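Hypothetical protein Atu0636 (Agrobacterium tumefaciens, PDB 2OZV) is a predicted O-methyltransferase that probably transfers a methyl group from S-adenosylmethionine to a substrate not yet identified. Local coordinates at residues 71-76 and 92-97; 48-53 and 118-123; 104-107 and 112-115; 39-44 and 157-162. All coordinates share one frame; numbering follows the deposited sequence.

Contact 1: 71-76 and 92-97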
loop_
_atom_site.group_PDB
_atom_site.type_symbol
_atom_site.label_atom_id
_atom_site.label_comp_id
_atom_site.label_asym_id
_atom_site.label_seq_id
_atom_site.Cartn_x
_atom_site.Cartn_y
_atom_site.Cartn_z
ATOM N N GLU B 71 -8.741 -21.863 -27.004
ATOM C CA GLU B 71 -7.322 -22.244 -27.119
ATOM C C GLU B 71 -6.683 -22.365 -25.751
ATOM O O GLU B 71 -5.987 -23.349 -25.477
ATOM C CB GLU B 71 -6.512 -21.259 -27.964
ATOM C CG GLU B 71 -6.864 -21.282 -29.412
ATOM C CD GLU B 71 -8.276 -20.827 -29.651
ATOM O OE1 GLU B 71 -8.784 -19.973 -28.871
ATOM O OE2 GLU B 71 -8.880 -21.334 -30.618
HETATM N N MSE B 72 -6.928 -21.377 -24.893
HETATM C CA MSE B 72 -6.346 -21.424 -23.561
HETATM C C MSE B 72 -6.881 -22.589 -22.747
HETATM O O MSE B 72 -6.129 -23.208 -22.015
HETATM C CB MSE B 72 -6.519 -20.105 -22.787
HETATM C CG MSE B 72 -5.460 -19.126 -23.194
HETATM SE SE MSE B 72 -3.762 -19.295 -22.202
HETATM C CE MSE B 72 -3.816 -21.111 -21.480
ATOM N N ALA B 73 -8.175 -22.873 -22.873
ATOM C CA ALA B 73 -8.790 -23.980 -22.127
ATOM C C ALA B 73 -8.134 -25.296 -22.579
ATOM O O ALA B 73 -7.752 -26.126 -21.748
ATOM C CB ALA B 73 -10.294 -24.007 -22.363
ATOM N N GLU B 74 -8.020 -25.455 -23.898
ATOM C CA GLU B 74 -7.363 -26.613 -24.522
ATOM C C GLU B 74 -5.958 -26.756 -23.937
ATOM O O GLU B 74 -5.606 -27.802 -23.377
ATOM C CB GLU B 74 -7.336 -26.463 -26.057
ATOM C CG GLU B 74 -8.752 -26.481 -26.666
ATOM C CD GLU B 74 -8.823 -26.478 -28.187
ATOM O OE1 GLU B 74 -7.977 -25.863 -28.875
ATOM O OE2 GLU B 74 -9.775 -27.092 -28.707
ATOM N N PHE B 75 -5.184 -25.675 -24.019
ATOM C CA PHE B 75 -3.807 -25.668 -23.534
ATOM C C PHE B 75 -3.729 -26.108 -22.059
ATOM O O PHE B 75 -2.895 -26.939 -21.698
ATOM C CB PHE B 75 -3.161 -24.288 -23.698
ATOM C CG PHE B 75 -1.723 -24.252 -23.291
ATOM C CD1 PHE B 75 -0.722 -24.653 -24.186
ATOM C CD2 PHE B 75 -1.360 -23.850 -22.013
ATOM C CE1 PHE B 75 0.628 -24.633 -23.804
ATOM C CE2 PHE B 75 -0.011 -23.825 -21.627
ATOM C CZ PHE B 75 0.973 -24.218 -22.514
ATOM N N ALA B 76 -4.584 -25.532 -21.213
ATOM C CA ALA B 76 -4.627 -25.901 -19.795
ATOM C C ALA B 76 -4.939 -27.398 -19.617
ATOM O O ALA B 76 -4.286 -28.083 -18.826
ATOM C CB ALA B 76 -5.628 -25.038 -19.059
ATOM N N ILE B 92 -9.189 -31.059 -10.866
ATOM C CA ILE B 92 -9.125 -29.778 -11.557
ATOM C C ILE B 92 -10.005 -29.831 -12.796
ATOM O O ILE B 92 -9.804 -30.660 -13.690
ATOM C CB ILE B 92 -7.685 -29.368 -11.927
ATOM C CG1 ILE B 92 -6.854 -29.249 -10.625
ATOM C CG2 ILE B 92 -7.721 -28.023 -12.674
ATOM C CD1 ILE B 92 -5.427 -28.877 -10.796
ATOM N N GLU B 93 -10.983 -28.946 -12.835
ATOM C CA GLU B 93 -11.890 -28.901 -13.980
ATOM C C GLU B 93 -11.597 -27.621 -14.727
ATOM O O GLU B 93 -11.517 -26.585 -14.098
ATOM C CB GLU B 93 -13.320 -28.850 -13.469
ATOM C CG GLU B 93 -14.363 -28.937 -14.567
ATOM C CD GLU B 93 -15.794 -28.823 -14.005
ATOM O OE1 GLU B 93 -16.002 -28.650 -12.791
ATOM O OE2 GLU B 93 -16.714 -28.912 -14.833
ATOM N N VAL B 94 -11.440 -27.680 -16.050
ATOM C CA VAL B 94 -11.173 -26.468 -16.816
ATOM C C VAL B 94 -12.451 -26.105 -17.558
ATOM O O VAL B 94 -12.987 -26.942 -18.305
ATOM C CB VAL B 94 -10.044 -26.698 -17.853
ATOM C CG1 VAL B 94 -9.780 -25.432 -18.683
ATOM C CG2 VAL B 94 -8.785 -27.201 -17.158
ATOM N N LEU B 95 -12.919 -24.873 -17.363
ATOM C CA LEU B 95 -14.110 -24.375 -18.047
ATOM C C LEU B 95 -13.791 -23.153 -18.868
ATOM O O LEU B 95 -13.003 -22.314 -18.461
ATOM C CB LEU B 95 -15.219 -24.023 -17.055
ATOM C CG LEU B 95 -15.775 -25.177 -16.202
ATOM C CD1 LEU B 95 -16.752 -24.628 -15.160
ATOM C CD2 LEU B 95 -16.426 -26.254 -17.068
ATOM N N GLU B 96 -14.418 -23.077 -20.034
ATOM C CA GLU B 96 -14.374 -21.881 -20.867
ATOM C C GLU B 96 -15.434 -20.901 -20.385
ATOM O O GLU B 96 -16.623 -21.217 -20.436
ATOM C CB GLU B 96 -14.745 -22.273 -22.283
ATOM C CG GLU B 96 -13.669 -22.156 -23.285
ATOM C CD GLU B 96 -14.192 -22.461 -24.663
ATOM O OE1 GLU B 96 -14.591 -21.512 -25.385
ATOM O OE2 GLU B 96 -14.212 -23.657 -25.007
ATOM N N ALA B 97 -15.028 -19.718 -19.946
ATOM C CA ALA B 97 -15.986 -18.698 -19.520
ATOM C C ALA B 97 -15.349 -17.337 -19.514
ATOM O O ALA B 97 -14.207 -17.181 -19.096
ATOM C CB ALA B 97 -16.538 -19.008 -18.124
#
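The beta-alpha-beta unit made of strand 61-67, helix 70-80 and strand 92-96 closes on itself here, where the connecting helix lies against the second of its two strands. Helix segment 71-76 runs almost exactly antiparallel to strand 92-96, at 170°, with the two axes 8.2 Å apart. So close an approach calls for small side chains, and the helix supplies alanines. Ala73 and Ala76, one turn apart on the buried face, both meet the same methyl of Val94: its CG1 lies 4.0 Å from Ala73 CB and 4.2 Å from Ala76 CB. CG1 also packs beside the helix backbone, 3.7 Å from Ala73 O. Val94 holds this methyl opposite its own backbone N (chi1 179°), which carries the branch out from the strand against the two alanines. A beta-branched residue suits the place, being at home in a strand and apolar enough for the core.

Toward the helix start the contact opens to solvent. Glu96 lays its CG 4.0 Å from Ala73 CB, so the aliphatic part of the chain does the touching, while the extended chain takes the carboxylate alongside the helix toward its start, into the neighbourhood of Glu71 and Glu74, whose like charges probably disfavour a closer approach. Beyond the segments, Arg77 NH2 donates a hydrogen bond to Val94 O, and strand 92-96 pairs through its backbone with strand 61-67. A helix laid antiparallel over the parallel strands that it connects is the classic crossover of Rossmann-like methyltransferase folds.

Contact 2: 48-53 and 118-123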
loop_
_atom_site.group_PDB
_atom_site.type_symbol
_atom_site.label_atom_id
_atom_site.label_comp_id
_atom_site.label_asym_id
_atom_site.label_seq_id
_atom_site.Cartn_x
_atom_site.Cartn_y
_atom_site.Cartn_z
ATOM N N GLY B 48 -3.642 -22.112 -15.628
ATOM C CA GLY B 48 -3.965 -22.823 -14.382
ATOM C C GLY B 48 -2.853 -23.186 -13.399
ATOM O O GLY B 48 -3.093 -23.973 -12.489
ATOM N N ALA B 49 -1.661 -22.609 -13.562
ATOM C CA ALA B 49 -0.541 -22.926 -12.679
ATOM C C ALA B 49 -0.879 -22.686 -11.197
ATOM O O ALA B 49 -0.463 -23.459 -10.340
ATOM C CB ALA B 49 0.700 -22.132 -13.072
ATOM N N ALA B 50 -1.597 -21.606 -10.904
ATOM C CA ALA B 50 -1.921 -21.278 -9.482
ATOM C C ALA B 50 -2.897 -22.336 -8.935
ATOM O O ALA B 50 -2.681 -22.950 -7.875
ATOM C CB ALA B 50 -2.517 -19.886 -9.340
ATOM N N GLY B 51 -3.997 -22.545 -9.666
ATOM C CA GLY B 51 -4.975 -23.581 -9.244
ATOM C C GLY B 51 -4.342 -24.953 -9.103
ATOM O O GLY B 51 -4.676 -25.725 -8.182
HETATM N N MSE B 52 -3.424 -25.309 -10.010
HETATM C CA MSE B 52 -2.725 -26.583 -9.900
HETATM C C MSE B 52 -1.868 -26.652 -8.644
HETATM O O MSE B 52 -1.827 -27.687 -7.991
HETATM C CB MSE B 52 -1.891 -26.877 -11.155
HETATM C CG MSE B 52 -2.788 -27.013 -12.357
HETATM SE SE MSE B 52 -1.766 -27.419 -13.997
HETATM C CE MSE B 52 -3.102 -26.676 -15.249
ATOM N N ALA B 53 -1.180 -25.557 -8.318
ATOM C CA ALA B 53 -0.345 -25.523 -7.117
ATOM C C ALA B 53 -1.198 -25.650 -5.845
ATOM O O ALA B 53 -0.768 -26.295 -4.874
ATOM C CB ALA B 53 0.513 -24.272 -7.072
ATOM N N HIS B 118 -13.181 -20.074 -2.132
ATOM C CA HIS B 118 -12.020 -19.249 -2.475
ATOM C C HIS B 118 -12.117 -18.885 -3.922
ATOM O O HIS B 118 -12.459 -19.724 -4.778
ATOM C CB HIS B 118 -10.708 -20.039 -2.278
ATOM C CG HIS B 118 -10.455 -20.411 -0.861
ATOM N ND1 HIS B 118 -9.733 -19.610 -0.002
ATOM C CD2 HIS B 118 -10.808 -21.513 -0.147
ATOM C CE1 HIS B 118 -9.687 -20.176 1.193
ATOM N NE2 HIS B 118 -10.334 -21.331 1.132
ATOM N N VAL B 119 -11.773 -17.640 -4.231
ATOM C CA VAL B 119 -11.511 -17.255 -5.609
ATOM C C VAL B 119 -10.112 -16.652 -5.661
ATOM O O VAL B 119 -9.794 -15.778 -4.858
ATOM C CB VAL B 119 -12.534 -16.228 -6.146
ATOM C CG1 VAL B 119 -12.224 -15.864 -7.578
ATOM C CG2 VAL B 119 -13.976 -16.836 -6.046
ATOM N N ILE B 120 -9.302 -17.176 -6.562
ATOM C CA ILE B 120 -7.947 -16.685 -6.757
ATOM C C ILE B 120 -7.734 -16.072 -8.126
ATOM O O ILE B 120 -8.315 -16.512 -9.138
ATOM C CB ILE B 120 -6.885 -17.787 -6.431
ATOM C CG1 ILE B 120 -6.767 -18.843 -7.541
ATOM C CG2 ILE B 120 -7.218 -18.477 -5.072
ATOM C CD1 ILE B 120 -5.731 -19.967 -7.210
HETATM N N MSE B 121 -6.858 -15.061 -8.204
HETATM C CA MSE B 121 -6.681 -14.391 -9.487
HETATM C C MSE B 121 -5.321 -13.711 -9.590
HETATM O O MSE B 121 -4.770 -13.222 -8.595
HETATM C CB MSE B 121 -7.798 -13.339 -9.715
HETATM C CG MSE B 121 -7.788 -12.242 -8.648
HETATM SE SE MSE B 121 -9.252 -10.932 -9.017
HETATM C CE MSE B 121 -10.807 -12.018 -8.789
ATOM N N ASN B 122 -4.813 -13.675 -10.815
ATOM C CA ASN B 122 -3.616 -12.930 -11.172
ATOM C C ASN B 122 -3.893 -12.263 -12.521
ATOM O O ASN B 122 -3.453 -12.781 -13.553
ATOM C CB ASN B 122 -2.420 -13.868 -11.296
ATOM C CG ASN B 122 -1.132 -13.119 -11.655
ATOM O OD1 ASN B 122 -1.119 -11.891 -11.711
ATOM N ND2 ASN B 122 -0.079 -13.850 -11.866
ATOM N N PRO B 123 -4.689 -11.175 -12.527
ATOM C CA PRO B 123 -5.094 -10.643 -13.834
ATOM C C PRO B 123 -3.918 -10.086 -14.616
ATOM O O PRO B 123 -2.959 -9.591 -14.027
ATOM C CB PRO B 123 -6.096 -9.536 -13.495
ATOM C CG PRO B 123 -5.833 -9.182 -12.130
ATOM C CD PRO B 123 -5.307 -10.423 -11.418
#
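One methyl group makes the whole of the tight packing between helix segment 48-53 and strand segment 118-123. CD1 of Ile120 rises from the sheet to 3.9 Å from Ala50 CB and, beside it, to 4.0 Å from the backbone N of Gly51. The isoleucine sends CG1 between its own backbone N and carbonyl carbon (chi1 76°) and then extends fully, so that CD1 stands out toward the helix. Isoleucine gives the length to bridge the gap between backbones, whose nearest CA atoms, Gly51 and Ile120, are 7.9 Å apart. At Gly51, a residue with no side chain, the methyl meets the main chain itself, while Ala50 adds a single small methyl.

Away from this point the two segments part. Ala49, which follows the N-cap residue Gly48 on the outer side of the first turn, is exposed and makes no contact with the strand segment.

Around this core, Asp42 OD2 accepts a hydrogen bond from Gly51 N and Leu28 of helix 24-30 packs on Ala50. Strand 116-121 lies between strands 38-42 and 164-170, with helix 148-159 against Val119 and Met121 on its other face.

Contact 3: 104-107 and 112-115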
loop_
_atom_site.group_PDB
_atom_site.type_symbol
_atom_site.label_atom_id
_atom_site.label_comp_id
_atom_site.label_asym_id
_atom_site.label_seq_id
_atom_site.Cartn_x
_atom_site.Cartn_y
_atom_site.Cartn_z
ATOM N N LYS B 104 -27.262 -13.284 -15.380
ATOM C CA LYS B 104 -27.647 -14.601 -15.872
ATOM C C LYS B 104 -26.694 -15.171 -16.934
ATOM O O LYS B 104 -26.502 -16.389 -17.019
ATOM C CB LYS B 104 -29.089 -14.561 -16.398
ATOM C CG LYS B 104 -29.608 -15.878 -16.956
ATOM C CD LYS B 104 -29.588 -16.995 -15.913
ATOM C CE LYS B 104 -29.482 -18.354 -16.578
ATOM N NZ LYS B 104 -30.602 -18.590 -17.549
ATOM N N ALA B 105 -26.130 -14.281 -17.751
ATOM C CA ALA B 105 -25.090 -14.637 -18.717
ATOM C C ALA B 105 -23.926 -15.312 -17.983
ATOM O O ALA B 105 -23.405 -16.337 -18.435
ATOM C CB ALA B 105 -24.597 -13.388 -19.449
ATOM N N ARG B 106 -23.555 -14.737 -16.843
ATOM C CA ARG B 106 -22.460 -15.261 -16.019
ATOM C C ARG B 106 -22.754 -16.686 -15.557
ATOM O O ARG B 106 -21.928 -17.588 -15.741
ATOM C CB ARG B 106 -22.178 -14.331 -14.835
ATOM C CG ARG B 106 -21.049 -14.827 -13.902
ATOM C CD ARG B 106 -20.769 -13.857 -12.749
ATOM N NE ARG B 106 -21.995 -13.481 -12.040
ATOM C CZ ARG B 106 -22.364 -12.231 -11.730
ATOM N NH1 ARG B 106 -21.600 -11.172 -12.017
ATOM N NH2 ARG B 106 -23.518 -12.039 -11.098
ATOM N N VAL B 107 -23.939 -16.888 -14.982
ATOM C CA VAL B 107 -24.378 -18.210 -14.527
ATOM C C VAL B 107 -24.413 -19.232 -15.671
ATOM O O VAL B 107 -23.924 -20.358 -15.512
ATOM C CB VAL B 107 -25.745 -18.145 -13.794
ATOM C CG1 VAL B 107 -26.188 -19.533 -13.335
ATOM C CG2 VAL B 107 -25.668 -17.187 -12.607
ATOM N N PRO B 112 -21.248 -20.135 -11.218
ATOM C CA PRO B 112 -22.459 -20.179 -10.380
ATOM C C PRO B 112 -22.453 -19.167 -9.235
ATOM O O PRO B 112 -21.388 -18.815 -8.726
ATOM C CB PRO B 112 -22.463 -21.614 -9.837
ATOM C CG PRO B 112 -21.042 -22.055 -9.884
ATOM C CD PRO B 112 -20.372 -21.303 -11.003
ATOM N N ASP B 113 -23.639 -18.696 -8.849
ATOM C CA ASP B 113 -23.767 -17.774 -7.729
ATOM C C ASP B 113 -23.377 -18.447 -6.414
ATOM O O ASP B 113 -23.794 -19.595 -6.153
ATOM C CB ASP B 113 -25.223 -17.316 -7.585
ATOM C CG ASP B 113 -25.673 -16.387 -8.705
ATOM O OD1 ASP B 113 -24.853 -15.627 -9.270
ATOM O OD2 ASP B 113 -26.880 -16.416 -9.002
ATOM N N GLU B 114 -22.577 -17.740 -5.608
ATOM C CA GLU B 114 -22.363 -18.086 -4.199
ATOM C C GLU B 114 -22.030 -19.565 -3.997
ATOM O O GLU B 114 -22.683 -20.276 -3.221
ATOM C CB GLU B 114 -23.579 -17.666 -3.355
ATOM C CG GLU B 114 -23.685 -16.153 -3.263
ATOM C CD GLU B 114 -24.900 -15.693 -2.487
ATOM O OE1 GLU B 114 -26.020 -15.822 -2.995
ATOM O OE2 GLU B 114 -24.728 -15.204 -1.368
ATOM N N HIS B 115 -20.977 -19.995 -4.679
ATOM C CA HIS B 115 -20.623 -21.399 -4.772
ATOM C C HIS B 115 -19.224 -21.702 -4.230
ATOM O O HIS B 115 -18.994 -22.783 -3.692
ATOM C CB HIS B 115 -20.721 -21.827 -6.237
ATOM C CG HIS B 115 -20.341 -23.249 -6.501
ATOM N ND1 HIS B 115 -21.158 -24.314 -6.169
ATOM C CD2 HIS B 115 -19.257 -23.777 -7.113
ATOM C CE1 HIS B 115 -20.581 -25.438 -6.564
ATOM N NE2 HIS B 115 -19.427 -25.139 -7.143
HETATM O O HOH W 1 -22.787 -15.705 -10.906
#
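The carboxylate of Asp113 and the guanidinium of Arg106 are the flat groups. Val107 sets its CG2 over one face of the carboxylate, displaced toward the two oxygens, 3.8 Å from OD1 and 3.9 Å from OD2 of Asp113, and the two side chains cross at about a right angle. The guanidinium meets the same aspartate at its edge, with OD1 near its plane, while the CB of Ala158 from helix 148-159 sits over one of its faces. Direct pairing falls short: Arg106 NH2 stays 4.2 Å from Asp113 OD1, beyond a salt bridge.

A water fills the link. It accepts from Arg106 NE at 2.6 Å and donates to Asp113 OD1 at 2.6 Å, so OD1 is held by a real hydrogen bond as well as by the more distant charge. Arg106 reaches this position by starting extended (chi1 179°) and turning at its third torsion. A long arginine suits the place, its side chain packing on Leu101, Leu111 and Thr155 while NE reaches the water; the short acid leaves room for that water, through which the opposite charges would probably still attract.

The contact belongs to the surface loop between helix 103-108 and strand 116-121, the helix-to-strand return of an alpha/beta methyltransferase fold.

Contact 4: 39-44 and 157-162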
loop_
_atom_site.group_PDB
_atom_site.type_symbol
_atom_site.label_atom_id
_atom_site.label_comp_id
_atom_site.label_asym_id
_atom_site.label_seq_id
_atom_site.Cartn_x
_atom_site.Cartn_y
_atom_site.Cartn_z
ATOM N N ARG B 39 -14.049 -25.550 -2.350
ATOM C CA ARG B 39 -14.177 -25.346 -3.769
ATOM C C ARG B 39 -13.471 -24.048 -4.094
ATOM O O ARG B 39 -13.734 -23.019 -3.456
ATOM C CB ARG B 39 -15.649 -25.291 -4.171
ATOM C CG ARG B 39 -16.405 -26.657 -3.934
ATOM C CD ARG B 39 -17.807 -26.616 -4.455
ATOM N NE ARG B 39 -18.659 -25.623 -3.782
ATOM C CZ ARG B 39 -19.590 -25.908 -2.870
ATOM N NH1 ARG B 39 -19.803 -27.167 -2.477
ATOM N NH2 ARG B 39 -20.327 -24.936 -2.350
ATOM N N ILE B 40 -12.570 -24.112 -5.067
ATOM C CA ILE B 40 -11.726 -22.960 -5.402
ATOM C C ILE B 40 -11.877 -22.623 -6.872
ATOM O O ILE B 40 -11.766 -23.510 -7.717
ATOM C CB ILE B 40 -10.249 -23.276 -5.096
ATOM C CG1 ILE B 40 -10.064 -23.556 -3.592
ATOM C CG2 ILE B 40 -9.351 -22.074 -5.566
ATOM C CD1 ILE B 40 -8.987 -24.508 -3.327
ATOM N N ALA B 41 -12.125 -21.350 -7.187
ATOM C CA ALA B 41 -12.134 -20.882 -8.577
ATOM C C ALA B 41 -10.851 -20.116 -8.863
ATOM O O ALA B 41 -10.464 -19.249 -8.065
ATOM C CB ALA B 41 -13.351 -19.980 -8.851
ATOM N N ASP B 42 -10.211 -20.438 -9.990
ATOM C CA ASP B 42 -9.034 -19.710 -10.478
ATOM C C ASP B 42 -9.513 -18.951 -11.702
ATOM O O ASP B 42 -9.834 -19.563 -12.733
ATOM C CB ASP B 42 -7.913 -20.727 -10.799
ATOM C CG ASP B 42 -6.598 -20.091 -11.274
ATOM O OD1 ASP B 42 -6.573 -18.889 -11.581
ATOM O OD2 ASP B 42 -5.616 -20.875 -11.403
ATOM N N LEU B 43 -9.619 -17.624 -11.582
ATOM C CA LEU B 43 -10.199 -16.793 -12.648
ATOM C C LEU B 43 -9.177 -16.530 -13.726
ATOM O O LEU B 43 -9.473 -15.996 -14.796
ATOM C CB LEU B 43 -10.788 -15.487 -12.117
ATOM C CG LEU B 43 -11.975 -15.575 -11.162
ATOM C CD1 LEU B 43 -12.572 -14.183 -10.982
ATOM C CD2 LEU B 43 -13.044 -16.567 -11.634
ATOM N N GLY B 44 -7.950 -16.896 -13.364
ATOM C CA GLY B 44 -6.925 -17.362 -14.272
ATOM C C GLY B 44 -6.418 -16.456 -15.344
ATOM O O GLY B 44 -6.974 -16.392 -16.437
ATOM N N SER B 157 -16.895 -11.774 -6.210
ATOM C CA SER B 157 -17.920 -11.599 -5.193
ATOM C C SER B 157 -19.179 -12.399 -5.536
ATOM O O SER B 157 -19.716 -13.090 -4.674
ATOM C CB SER B 157 -18.244 -10.110 -5.003
ATOM O OG SER B 157 -19.256 -9.945 -4.020
ATOM N N ALA B 158 -19.642 -12.335 -6.786
ATOM C CA ALA B 158 -20.898 -13.014 -7.158
ATOM C C ALA B 158 -20.842 -14.536 -6.969
ATOM O O ALA B 158 -21.843 -15.160 -6.595
ATOM C CB ALA B 158 -21.266 -12.691 -8.575
ATOM N N ILE B 159 -19.673 -15.119 -7.235
ATOM C CA ILE B 159 -19.527 -16.581 -7.250
ATOM C C ILE B 159 -19.053 -17.151 -5.921
ATOM O O ILE B 159 -18.880 -18.385 -5.780
ATOM C CB ILE B 159 -18.591 -17.066 -8.401
ATOM C CG1 ILE B 159 -17.119 -16.689 -8.115
ATOM C CG2 ILE B 159 -19.063 -16.494 -9.768
ATOM C CD1 ILE B 159 -16.137 -17.184 -9.213
HETATM N N MSE B 160 -18.808 -16.249 -4.967
HETATM C CA MSE B 160 -18.301 -16.606 -3.641
HETATM C C MSE B 160 -19.417 -16.847 -2.630
HETATM O O MSE B 160 -20.356 -16.064 -2.539
HETATM C CB MSE B 160 -17.425 -15.484 -3.087
HETATM C CG MSE B 160 -16.605 -15.916 -1.878
HETATM SE SE MSE B 160 -14.952 -16.755 -2.471
HETATM C CE MSE B 160 -14.134 -15.122 -3.144
ATOM N N VAL B 161 -19.274 -17.885 -1.812
ATOM C CA VAL B 161 -20.147 -18.064 -0.661
ATOM C C VAL B 161 -19.914 -16.898 0.319
ATOM O O VAL B 161 -18.849 -16.262 0.316
ATOM C CB VAL B 161 -19.928 -19.426 0.068
ATOM C CG1 VAL B 161 -20.058 -20.607 -0.905
ATOM C CG2 VAL B 161 -18.569 -19.454 0.771
ATOM N N SER B 162 -20.912 -16.625 1.141
ATOM C CA SER B 162 -20.795 -15.613 2.183
ATOM C C SER B 162 -19.544 -15.884 3.033
ATOM O O SER B 162 -19.292 -17.030 3.417
ATOM C CB SER B 162 -22.055 -15.641 3.047
ATOM O OG SER B 162 -22.058 -14.590 3.981
#
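Ile159 points its CD1 between Ala41 and Leu43, touching Ala41 CB at 4.0 Å and Leu43 CD2 also at 4.0 Å. The side chains of Leu43 and Ile159 slide past each other in opposite directions, so the leucine meets the isoleucine alongside, with one of its branches at the isoleucine's end. In Ile159 a chi1 of 71° sets CG1 between the backbone N and the carbonyl carbon, and the extended second torsion carries CD1 on to the strand. Between the nearest CA atoms, those of Ala41 and Ile159, the gap is 8.7 Å: the alanine is short enough to let the longer isoleucine in, and leucine just past the strand end fills the flank.

All three residues are buried, and the contact between them is wholly apolar. Toward the start of the strand, Arg39 and the neighbouring Val161 come near each other without close contact; Arg39 instead donates from NE to His115 O.

Alternation along strand 38-42 divides its side chains between two layers. Ala41 faces helix 148-159, while Asp42 turns to the other side, where Ala50 and Gly51 lie in the first turn of helix 49-57. Phe116 of the adjacent strand 116-121 packs on Ala41, Val119 and Met121 of that strand pack on Leu43, and Leu111 adjoins Ile159.

How the contacts relate
Contacts 2 and 4 are wholly buried and apolar, and contact 1 is mainly so, with an exposed glutamate at one end; each joins a helix to a strand of the one central sheet. Contact 3 lies in a surface loop, polar and bridged by water. Contacts 2 and 4 lie on opposite faces of neighbouring strands, which a hydrogen bond from Ile120 N to Ala41 O ties together. Contact 1, farther toward the sheet's edge, meets contact 2 where Ile92 packs on Met52. Contact 3 adjoins contact 4 through a Glu114 N to Ala158 O bond. Aliphatic methyls serve the core, whereas at the surface opposite charges are joined through a single water.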